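PDB 3SGH: SusD homolog from Bacteroides thetaiotaomicron, which probably binds glycans at the cell surface as a SusD-like outer-membrane lipoprotein, helping to pass them to a partner transporter. Local coordinates for residues Gly48-Trp56 and Val285-Pro295; Tyr66-Trp77 and Gly453-Glu463. All coordinates share one frame; numbering follows the deposited sequence.

Contact 1. Residues Gly48-Trp56 and Val285-Pro295; sequences GQVTATANW and VRSGSAEIPEP
Two direct hydrogen bonds join the loop 285-295 to the chain at 48-56, one near each end of the contact. T51 OG1 gives its proton to V285 O at 2.8 Å, reaching the oxygen from above the carbonyl plane, 36° out of it. At the other end the amide of N55 donates through ND2 to P293 O at 2.9 Å, the proline oxygen lying 19° out of the amide plane. With chi1 at 75°, N55 holds CG between its own backbone N and carbonyl carbon, which turns the amide across the I292 side chain, CG2 of I292 lying 3.4 Å from CG of N55. Were N55 cut back to an alanine, P293 O would probably lose this donor and I292 CG2 the flat group it packs on.

Residues 50-52 form one strand of a two-stranded antiparallel sheet with 249-251, a small element in this largely helical SusD-like fold; V285 also bonds through its backbone to A251, so the loop closes against both strands. Apolar contacts accompany the bonds. Beside the first, the methyl CG2 of T51 meets V285 CG1 at 3.6 Å; toward the N55 end the ring of P295 lies against A54, its CG 4.3 Å from A54 CB.

Waters bridge further polar atoms. One molecule accepts from A52 N and is hydrogen-bonded to S287 OG, another accepts from G288 N and donates weakly to A52 O, and a third accepts from N55 ND2. OD1 of N55 accepts from G59 N.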
loop_
_atom_site.group_PDB
_atom_site.type_symbol
_atom_site.label_atom_id
_atom_site.label_comp_id
_atom_site.label_asym_id
_atom_site.label_seq_id
_atom_site.Cartn_x
_atom_site.Cartn_y
_atom_site.Cartn_z
ATOM N N GLY A 48 -5.133 -4.427 7.123
ATOM C CA GLY A 48 -5.499 -5.780 7.606
ATOM C C GLY A 48 -4.421 -6.842 7.598
ATOM O O GLY A 48 -4.743 -8.006 7.818
ATOM N N GLN A 49 -3.164 -6.460 7.334
ATOM C CA GLN A 49 -2.045 -7.425 7.234
ATOM C C GLN A 49 -1.077 -7.417 8.422
ATOM O O GLN A 49 -0.617 -8.468 8.881
ATOM C CB GLN A 49 -1.232 -7.184 5.959
ATOM C CG GLN A 49 -2.006 -7.039 4.692
ATOM C CD GLN A 49 -1.114 -7.096 3.470
ATOM O OE1 GLN A 49 -0.059 -6.514 3.460
ATOM N NE2 GLN A 49 -1.545 -7.822 2.428
ATOM N N VAL A 50 -0.811 -6.225 8.947
ATOM C CA VAL A 50 -0.019 -6.030 10.175
ATOM C C VAL A 50 -0.822 -5.365 11.286
ATOM O O VAL A 50 -1.811 -4.648 11.025
ATOM C CB VAL A 50 1.243 -5.184 9.882
ATOM C CG1 VAL A 50 1.914 -5.703 8.572
ATOM C CG2 VAL A 50 0.871 -3.700 9.710
ATOM N N THR A 51 -0.458 -5.666 12.515
ATOM C CA THR A 51 -1.058 -5.026 13.696
ATOM C C THR A 51 0.065 -4.394 14.527
ATOM O O THR A 51 1.035 -5.044 14.824
ATOM C CB THR A 51 -1.856 -6.026 14.535
ATOM O OG1 THR A 51 -3.015 -6.416 13.797
ATOM C CG2 THR A 51 -2.298 -5.413 15.878
ATOM N N ALA A 52 -0.077 -3.115 14.868
ATOM C CA ALA A 52 0.813 -2.458 15.827
ATOM C C ALA A 52 0.445 -2.882 17.265
ATOM O O ALA A 52 -0.675 -2.667 17.713
ATOM C CB ALA A 52 0.737 -0.929 15.647
ATOM N N THR A 53 1.364 -3.516 17.985
ATOM C CA THR A 53 1.031 -4.086 19.309
ATOM C C THR A 53 1.264 -3.139 20.510
ATOM O O THR A 53 1.122 -3.516 21.661
ATOM C CB THR A 53 1.774 -5.422 19.519
ATOM O OG1 THR A 53 3.189 -5.203 19.431
ATOM C CG2 THR A 53 1.315 -6.477 18.469
ATOM N N ALA A 54 1.525 -1.882 20.225
ATOM C CA ALA A 54 1.958 -0.897 21.207
ATOM C C ALA A 54 0.814 0.081 21.423
ATOM O O ALA A 54 -0.121 0.149 20.599
ATOM C CB ALA A 54 3.173 -0.133 20.660
ATOM N N ASN A 55 0.882 0.862 22.510
ATOM C CA ASN A 55 -0.063 1.962 22.686
ATOM C C ASN A 55 0.608 3.322 23.008
ATOM O O ASN A 55 -0.058 4.356 23.042
ATOM C CB ASN A 55 -1.152 1.618 23.692
ATOM C CG ASN A 55 -0.682 1.661 25.070
ATOM O OD1 ASN A 55 -0.794 2.719 25.749
ATOM N ND2 ASN A 55 -0.176 0.510 25.560
ATOM N N TRP A 56 1.916 3.317 23.198
ATOM C CA TRP A 56 2.707 4.542 23.365
ATOM C C TRP A 56 2.199 5.429 24.489
ATOM O O TRP A 56 2.257 6.642 24.390
ATOM C CB TRP A 56 2.782 5.342 22.065
ATOM C CG TRP A 56 3.284 4.497 20.910
ATOM C CD1 TRP A 56 4.571 4.209 20.623
ATOM C CD2 TRP A 56 2.482 3.805 19.951
ATOM N NE1 TRP A 56 4.640 3.374 19.541
ATOM C CE2 TRP A 56 3.364 3.122 19.095
ATOM C CE3 TRP A 56 1.109 3.689 19.735
ATOM C CZ2 TRP A 56 2.919 2.367 18.022
ATOM C CZ3 TRP A 56 0.667 2.911 18.671
ATOM C CH2 TRP A 56 1.581 2.226 17.863
ATOM N N VAL A 285 -3.017 -10.828 15.532
ATOM C CA VAL A 285 -3.440 -9.894 16.578
ATOM C C VAL A 285 -4.561 -9.023 16.079
ATOM O O VAL A 285 -4.466 -8.445 14.998
ATOM C CB VAL A 285 -2.245 -9.026 17.079
ATOM C CG1 VAL A 285 -2.727 -8.059 18.234
ATOM C CG2 VAL A 285 -1.099 -9.917 17.503
ATOM N N ARG A 286 -5.644 -8.904 16.863
ATOM C CA ARG A 286 -6.726 -8.016 16.494
ATOM C C ARG A 286 -6.244 -6.554 16.629
ATOM O O ARG A 286 -5.853 -6.123 17.721
ATOM C CB ARG A 286 -7.949 -8.278 17.370
ATOM C CG ARG A 286 -9.163 -7.428 17.025
ATOM C CD ARG A 286 -9.886 -7.924 15.735
ATOM N NE ARG A 286 -10.971 -7.007 15.420
ATOM C CZ ARG A 286 -12.170 -6.974 15.988
ATOM N NH1 ARG A 286 -12.546 -7.897 16.828
ATOM N NH2 ARG A 286 -13.028 -6.003 15.661
ATOM N N SER A 287 -6.336 -5.806 15.535
ATOM C CA SER A 287 -5.957 -4.401 15.511
ATOM C C SER A 287 -7.130 -3.669 16.133
ATOM O O SER A 287 -8.291 -3.989 15.825
ATOM C CB SER A 287 -5.717 -3.938 14.081
ATOM O OG SER A 287 -5.303 -2.597 14.071
ATOM N N GLY A 288 -6.868 -2.771 17.070
ATOM C CA GLY A 288 -7.957 -2.107 17.743
ATOM C C GLY A 288 -8.651 -3.078 18.720
ATOM O O GLY A 288 -9.879 -3.199 18.735
ATOM N N SER A 289 -7.850 -3.762 19.524
ATOM C CA SER A 289 -8.345 -4.828 20.408
ATOM C C SER A 289 -9.247 -4.316 21.526
ATOM O O SER A 289 -9.248 -3.123 21.854
ATOM C CB SER A 289 -7.118 -5.574 20.965
ATOM O OG SER A 289 -6.137 -4.658 21.415
ATOM N N ALA A 290 -10.016 -5.233 22.124
ATOM C CA ALA A 290 -10.902 -4.913 23.237
ATOM C C ALA A 290 -10.124 -4.343 24.403
ATOM O O ALA A 290 -10.611 -3.463 25.084
ATOM C CB ALA A 290 -11.712 -6.134 23.659
ATOM N N GLU A 291 -8.937 -4.881 24.655
ATOM C CA GLU A 291 -8.031 -4.317 25.639
ATOM C C GLU A 291 -6.950 -3.417 24.990
ATOM O O GLU A 291 -6.589 -3.581 23.811
ATOM C CB GLU A 291 -7.391 -5.442 26.458
ATOM C CG GLU A 291 -6.110 -6.080 25.912
ATOM C CD GLU A 291 -6.244 -6.774 24.538
ATOM O OE1 GLU A 291 -7.396 -7.126 24.125
ATOM O OE2 GLU A 291 -5.169 -7.034 23.922
ATOM N N ILE A 292 -6.450 -2.449 25.751
ATOM C CA ILE A 292 -5.349 -1.562 25.251
ATOM C C ILE A 292 -4.206 -2.471 24.780
ATOM O O ILE A 292 -3.816 -3.375 25.497
ATOM C CB ILE A 292 -4.850 -0.612 26.382
ATOM C CG1 ILE A 292 -5.922 0.425 26.705
ATOM C CG2 ILE A 292 -3.565 0.036 26.006
ATOM C CD1 ILE A 292 -5.748 1.144 28.037
ATOM N N PRO A 293 -3.660 -2.246 23.574
ATOM C CA PRO A 293 -2.641 -3.126 23.009
ATOM C C PRO A 293 -1.352 -2.976 23.822
ATOM O O PRO A 293 -0.957 -1.860 24.094
ATOM C CB PRO A 293 -2.458 -2.599 21.573
ATOM C CG PRO A 293 -3.617 -1.821 21.275
ATOM C CD PRO A 293 -4.080 -1.242 22.597
ATOM N N GLU A 294 -0.769 -4.099 24.221
ATOM C CA GLU A 294 0.489 -4.187 24.961
ATOM C C GLU A 294 1.495 -5.081 24.248
ATOM O O GLU A 294 1.191 -6.261 23.947
ATOM C CB GLU A 294 0.263 -4.739 26.367
ATOM C CG GLU A 294 -0.440 -3.782 27.287
ATOM C CD GLU A 294 0.403 -2.590 27.665
ATOM O OE1 GLU A 294 1.636 -2.604 27.428
ATOM O OE2 GLU A 294 -0.194 -1.630 28.206
ATOM N N PRO A 295 2.719 -4.572 24.035
ATOM C CA PRO A 295 3.708 -5.378 23.328
ATOM C C PRO A 295 3.987 -6.758 23.920
ATOM O O PRO A 295 4.100 -7.703 23.174
ATOM C CB PRO A 295 4.967 -4.514 23.360
ATOM C CG PRO A 295 4.472 -3.141 23.437
ATOM C CD PRO A 295 3.233 -3.212 24.310
HETATM O O HOH W 1 -2.851 -1.907 15.057
HETATM O O HOH W 2 -3.976 -2.291 17.823
HETATM O O HOH W 3 3.963 -7.878 20.344
HETATM O O HOH W 4 0.670 0.628 28.514
#

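Contact 2. Residues Tyr66-Trp77 and Gly453-Glu463; sequences YNASEGHNDSSW and GQRRLRFTRSE
N73 faces the backbone of R458 and grips both of its polar atoms with one amide, which the side chain carries out to R458 with CG anti to its own backbone N (chi1 178°). OD1 accepts from R458 N at 3.0 Å in the plane of the N73 carbonyl, on a lone pair, while ND2 donates to R458 O at 3.0 Å from above the R458 carbonyl plane, 49° out of it. ND2 also gives a bond to D74 OD1, which helps to fix the rotation of the amide. The R458 guanidinium lays one face over N73 CG, and its NE is held by N485. Nearby, E70 and R461 meet side-on with their planes only 20° apart, NE to OE1 at 2.6 Å and NH2 to OE2 at 2.8 Å, a two-pronged salt bridge. The D74 carboxylate is met from above its plane by R461 N, at 2.9 Å from OD2, just beyond T460, whose OG1 accepts from E463 N and N-caps helix 461-466. Over one face of the W77 ring passes E463 CG, while at the far end G453 CA makes the like CH-pi contact with Y66. These side-chain-to-backbone bonds tie loop 453-460 to helix 70-73 in the helical SusD-like fold, where helix 100-120 packs against W77, S76 and F459, and helix 33-40 against S75 and S76.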
loop_
_atom_site.group_PDB
_atom_site.type_symbol
_atom_site.label_atom_id
_atom_site.label_comp_id
_atom_site.label_asym_id
_atom_site.label_seq_id
_atom_site.Cartn_x
_atom_site.Cartn_y
_atom_site.Cartn_z
ATOM N N TYR A 66 -8.687 4.775 15.401
ATOM C CA TYR A 66 -8.995 5.893 14.536
ATOM C C TYR A 66 -8.847 7.223 15.223
ATOM O O TYR A 66 -9.483 8.149 14.835
ATOM C CB TYR A 66 -10.418 5.779 13.962
ATOM C CG TYR A 66 -10.815 4.386 13.488
ATOM C CD1 TYR A 66 -9.938 3.561 12.789
ATOM C CD2 TYR A 66 -12.073 3.888 13.775
ATOM C CE1 TYR A 66 -10.330 2.274 12.398
ATOM C CE2 TYR A 66 -12.460 2.612 13.377
ATOM C CZ TYR A 66 -11.610 1.824 12.681
ATOM O OH TYR A 66 -12.026 0.540 12.329
ATOM N N ASN A 67 -7.994 7.311 16.246
ATOM C CA ASN A 67 -7.847 8.577 16.950
ATOM C C ASN A 67 -6.389 8.847 17.365
ATOM O O ASN A 67 -6.074 9.101 18.541
ATOM C CB ASN A 67 -8.773 8.617 18.158
ATOM C CG ASN A 67 -9.088 10.015 18.595
ATOM O OD1 ASN A 67 -9.474 10.844 17.777
ATOM N ND2 ASN A 67 -8.929 10.301 19.899
ATOM N N ALA A 68 -5.506 8.795 16.375
ATOM C CA ALA A 68 -4.083 9.096 16.598
ATOM C C ALA A 68 -3.827 10.510 17.073
ATOM O O ALA A 68 -4.539 11.472 16.711
ATOM C CB ALA A 68 -3.261 8.856 15.328
ATOM N N SER A 69 -2.743 10.635 17.822
ATOM C CA SER A 69 -2.138 11.905 18.181
ATOM C C SER A 69 -1.729 12.696 16.951
ATOM O O SER A 69 -1.572 12.155 15.884
ATOM C CB SER A 69 -0.892 11.666 19.037
ATOM O OG SER A 69 0.145 11.051 18.280
ATOM N N GLU A 70 -1.553 14.000 17.112
ATOM C CA GLU A 70 -1.062 14.831 16.016
ATOM C C GLU A 70 0.276 14.325 15.518
ATOM O O GLU A 70 0.475 14.255 14.323
ATOM C CB GLU A 70 -0.908 16.261 16.479
ATOM C CG GLU A 70 -2.254 16.938 16.801
ATOM C CD GLU A 70 -2.136 18.420 17.200
ATOM O OE1 GLU A 70 -1.008 18.962 17.231
ATOM O OE2 GLU A 70 -3.183 19.055 17.532
ATOM N N GLY A 71 1.196 14.025 16.445
ATOM C CA GLY A 71 2.523 13.508 16.078
ATOM C C GLY A 71 2.486 12.241 15.242
ATOM O O GLY A 71 3.226 12.120 14.248
ATOM N N HIS A 72 1.638 11.290 15.640
ATOM C CA HIS A 72 1.444 10.059 14.892
ATOM C C HIS A 72 0.774 10.377 13.572
ATOM O O HIS A 72 1.253 9.970 12.528
ATOM C CB HIS A 72 0.644 9.044 15.695
ATOM C CG HIS A 72 1.419 8.458 16.813
ATOM N ND1 HIS A 72 0.905 7.514 17.664
ATOM C CD2 HIS A 72 2.705 8.661 17.193
ATOM C CE1 HIS A 72 1.836 7.176 18.540
ATOM N NE2 HIS A 72 2.945 7.851 18.272
ATOM N N ASN A 73 -0.304 11.137 13.588
ATOM C CA ASN A 73 -0.942 11.490 12.323
ATOM C C ASN A 73 0.050 12.110 11.294
ATOM O O ASN A 73 0.075 11.718 10.148
ATOM C CB ASN A 73 -2.065 12.484 12.539
ATOM C CG ASN A 73 -2.722 12.899 11.228
ATOM O OD1 ASN A 73 -3.630 12.218 10.743
ATOM N ND2 ASN A 73 -2.238 13.980 10.631
ATOM N N ASP A 74 0.816 13.087 11.750
ATOM C CA ASP A 74 1.675 13.902 10.884
ATOM C C ASP A 74 2.948 13.211 10.428
ATOM O O ASP A 74 3.709 13.778 9.641
ATOM C CB ASP A 74 2.100 15.173 11.662
ATOM C CG ASP A 74 0.912 16.092 12.043
ATOM O OD1 ASP A 74 -0.267 15.782 11.686
ATOM O OD2 ASP A 74 1.176 17.151 12.682
ATOM N N SER A 75 3.227 12.014 10.920
ATOM C CA SER A 75 4.499 11.353 10.584
ATOM C C SER A 75 4.728 11.124 9.101
ATOM O O SER A 75 5.856 11.293 8.580
ATOM C CB SER A 75 4.602 10.003 11.326
ATOM O OG SER A 75 4.790 10.216 12.705
ATOM N N SER A 76 3.697 10.644 8.424
ATOM C CA SER A 76 3.832 10.248 7.024
ATOM C C SER A 76 4.220 11.429 6.144
ATOM O O SER A 76 5.127 11.300 5.289
ATOM C CB SER A 76 2.538 9.596 6.517
ATOM O OG SER A 76 2.289 8.362 7.191
ATOM N N TRP A 77 3.551 12.562 6.349
ATOM C CA TRP A 77 3.896 13.780 5.626
ATOM C C TRP A 77 5.357 14.063 5.778
ATOM O O TRP A 77 6.071 14.270 4.792
ATOM C CB TRP A 77 3.075 14.965 6.118
ATOM C CG TRP A 77 3.562 16.288 5.612
ATOM C CD1 TRP A 77 4.694 16.905 5.996
ATOM C CD2 TRP A 77 2.940 17.164 4.625
ATOM N NE1 TRP A 77 4.838 18.108 5.327
ATOM C CE2 TRP A 77 3.783 18.282 4.473
ATOM C CE3 TRP A 77 1.773 17.096 3.845
ATOM C CZ2 TRP A 77 3.473 19.370 3.610
ATOM C CZ3 TRP A 77 1.458 18.182 2.978
ATOM C CH2 TRP A 77 2.325 19.294 2.858
ATOM N N GLY A 453 -14.543 2.680 9.011
ATOM C CA GLY A 453 -13.215 2.922 9.544
ATOM C C GLY A 453 -12.733 4.363 9.341
ATOM O O GLY A 453 -13.515 5.260 8.969
ATOM N N GLN A 454 -11.443 4.561 9.565
ATOM C CA GLN A 454 -10.783 5.839 9.293
ATOM C C GLN A 454 -10.700 6.009 7.793
ATOM O O GLN A 454 -10.432 5.069 7.092
ATOM C CB GLN A 454 -9.382 5.891 9.930
ATOM C CG GLN A 454 -8.681 7.223 9.674
ATOM C CD GLN A 454 -7.649 7.594 10.726
ATOM O OE1 GLN A 454 -7.610 7.008 11.833
ATOM N NE2 GLN A 454 -6.808 8.611 10.406
ATOM N N ARG A 455 -10.961 7.207 7.290
ATOM C CA ARG A 455 -11.134 7.424 5.860
ATOM C C ARG A 455 -9.918 8.148 5.222
ATOM O O ARG A 455 -9.712 8.055 4.013
ATOM C CB ARG A 455 -12.428 8.147 5.610
ATOM C CG ARG A 455 -13.640 7.464 6.183
ATOM C CD ARG A 455 -13.860 6.003 5.713
ATOM N NE ARG A 455 -14.079 5.915 4.264
ATOM C CZ ARG A 455 -14.252 4.787 3.565
ATOM N NH1 ARG A 455 -14.189 3.602 4.150
ATOM N NH2 ARG A 455 -14.492 4.826 2.256
ATOM N N ARG A 456 -9.142 8.841 6.055
ATOM C CA ARG A 456 -7.957 9.594 5.640
ATOM C C ARG A 456 -7.123 10.020 6.851
ATOM O O ARG A 456 -7.606 10.009 7.984
ATOM C CB ARG A 456 -8.347 10.862 4.869
ATOM C CG ARG A 456 -9.001 11.953 5.673
ATOM C CD ARG A 456 -9.494 13.097 4.837
ATOM N NE ARG A 456 -8.403 14.042 4.565
ATOM C CZ ARG A 456 -8.065 15.042 5.374
ATOM N NH1 ARG A 456 -8.685 15.218 6.547
ATOM N NH2 ARG A 456 -7.070 15.859 5.035
ATOM N N LEU A 457 -5.882 10.419 6.595
ATOM C CA LEU A 457 -5.106 11.161 7.579
ATOM C C LEU A 457 -5.404 12.655 7.391
ATOM O O LEU A 457 -5.814 13.073 6.318
ATOM C CB LEU A 457 -3.610 10.870 7.404
ATOM C CG LEU A 457 -3.089 9.615 8.114
ATOM C CD1 LEU A 457 -3.906 8.367 7.816
ATOM C CD2 LEU A 457 -1.605 9.412 7.758
ATOM N N ARG A 458 -5.170 13.445 8.435
ATOM C CA ARG A 458 -5.425 14.861 8.430
ATOM C C ARG A 458 -4.177 15.625 8.002
ATOM O O ARG A 458 -3.059 15.079 8.018
ATOM C CB ARG A 458 -5.858 15.322 9.829
ATOM C CG ARG A 458 -7.225 14.808 10.242
ATOM C CD ARG A 458 -7.618 15.243 11.662
ATOM N NE ARG A 458 -6.797 14.501 12.641
ATOM C CZ ARG A 458 -5.728 14.981 13.270
ATOM N NH1 ARG A 458 -5.323 16.232 13.073
ATOM N NH2 ARG A 458 -5.035 14.209 14.096
ATOM N N PHE A 459 -4.399 16.887 7.640
ATOM C CA PHE A 459 -3.335 17.848 7.358
ATOM C C PHE A 459 -2.494 18.030 8.653
ATOM O O PHE A 459 -2.994 17.851 9.782
ATOM C CB PHE A 459 -3.943 19.175 6.877
ATOM C CG PHE A 459 -4.775 19.064 5.600
ATOM C CD1 PHE A 459 -4.391 18.237 4.573
ATOM C CD2 PHE A 459 -5.895 19.854 5.446
ATOM C CE1 PHE A 459 -5.117 18.195 3.376
ATOM C CE2 PHE A 459 -6.629 19.830 4.273
ATOM C CZ PHE A 459 -6.259 19.009 3.250
ATOM N N THR A 460 -1.222 18.372 8.494
ATOM C CA THR A 460 -0.307 18.405 9.627
ATOM C C THR A 460 -0.265 19.716 10.400
ATOM O O THR A 460 -0.567 20.797 9.864
ATOM C CB THR A 460 1.129 18.141 9.164
ATOM O OG1 THR A 460 1.558 19.258 8.367
ATOM C CG2 THR A 460 1.217 16.791 8.377
ATOM N N ARG A 461 0.154 19.622 11.662
ATOM C CA ARG A 461 0.285 20.808 12.490
ATOM C C ARG A 461 1.306 21.742 11.878
ATOM O O ARG A 461 1.116 22.970 11.923
ATOM C CB ARG A 461 0.642 20.500 13.963
ATOM C CG ARG A 461 0.840 21.839 14.787
ATOM C CD ARG A 461 0.862 21.717 16.321
ATOM N NE ARG A 461 -0.487 21.424 16.796
ATOM C CZ ARG A 461 -1.239 22.186 17.583
ATOM N NH1 ARG A 461 -0.818 23.361 18.103
ATOM N NH2 ARG A 461 -2.453 21.736 17.871
ATOM N N SER A 462 2.389 21.199 11.307
ATOM C CA SER A 462 3.441 22.084 10.758
ATOM C C SER A 462 2.899 22.922 9.591
ATOM O O SER A 462 3.314 24.069 9.371
ATOM C CB SER A 462 4.707 21.284 10.386
ATOM O OG SER A 462 4.483 20.545 9.187
ATOM N N GLU A 463 1.947 22.373 8.860
ATOM C CA GLU A 463 1.321 23.115 7.769
ATOM C C GLU A 463 0.350 24.204 8.274
ATOM O O GLU A 463 0.302 25.323 7.722
ATOM C CB GLU A 463 0.657 22.162 6.794
ATOM C CG GLU A 463 1.705 21.409 5.958
ATOM C CD GLU A 463 2.280 22.306 4.874
ATOM O OE1 GLU A 463 1.533 22.610 3.935
ATOM O OE2 GLU A 463 3.464 22.722 4.967
HETATM O O HOH W 5 -6.033 8.264 13.627
HETATM O O HOH W 6 -6.510 11.765 15.085
HETATM O O HOH W 7 -5.310 10.604 11.998
HETATM O O HOH W 8 3.342 18.621 11.958
HETATM O O HOH W 9 -2.316 17.000 12.969
#

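In the fold
Contacts 1 and 2 are centred 18 Å apart, at about 19 and 17 Å from the centre of the chain. Their segments alternate along the sequence: 48-56, 66-77, 285-295, then 453-463, so each pairs an early part of the chain with a much later one. They touch directly where W56 CD2 packs 3.7 Å from H72 CE1, between the two early segments, and M42 lies against both of these side chains. A second link runs through Y65, directly before segment 66-77, whose hydroxyl is hydrogen-bonded to S289 O of segment 285-295. Neither contact can be assigned to a glycan site.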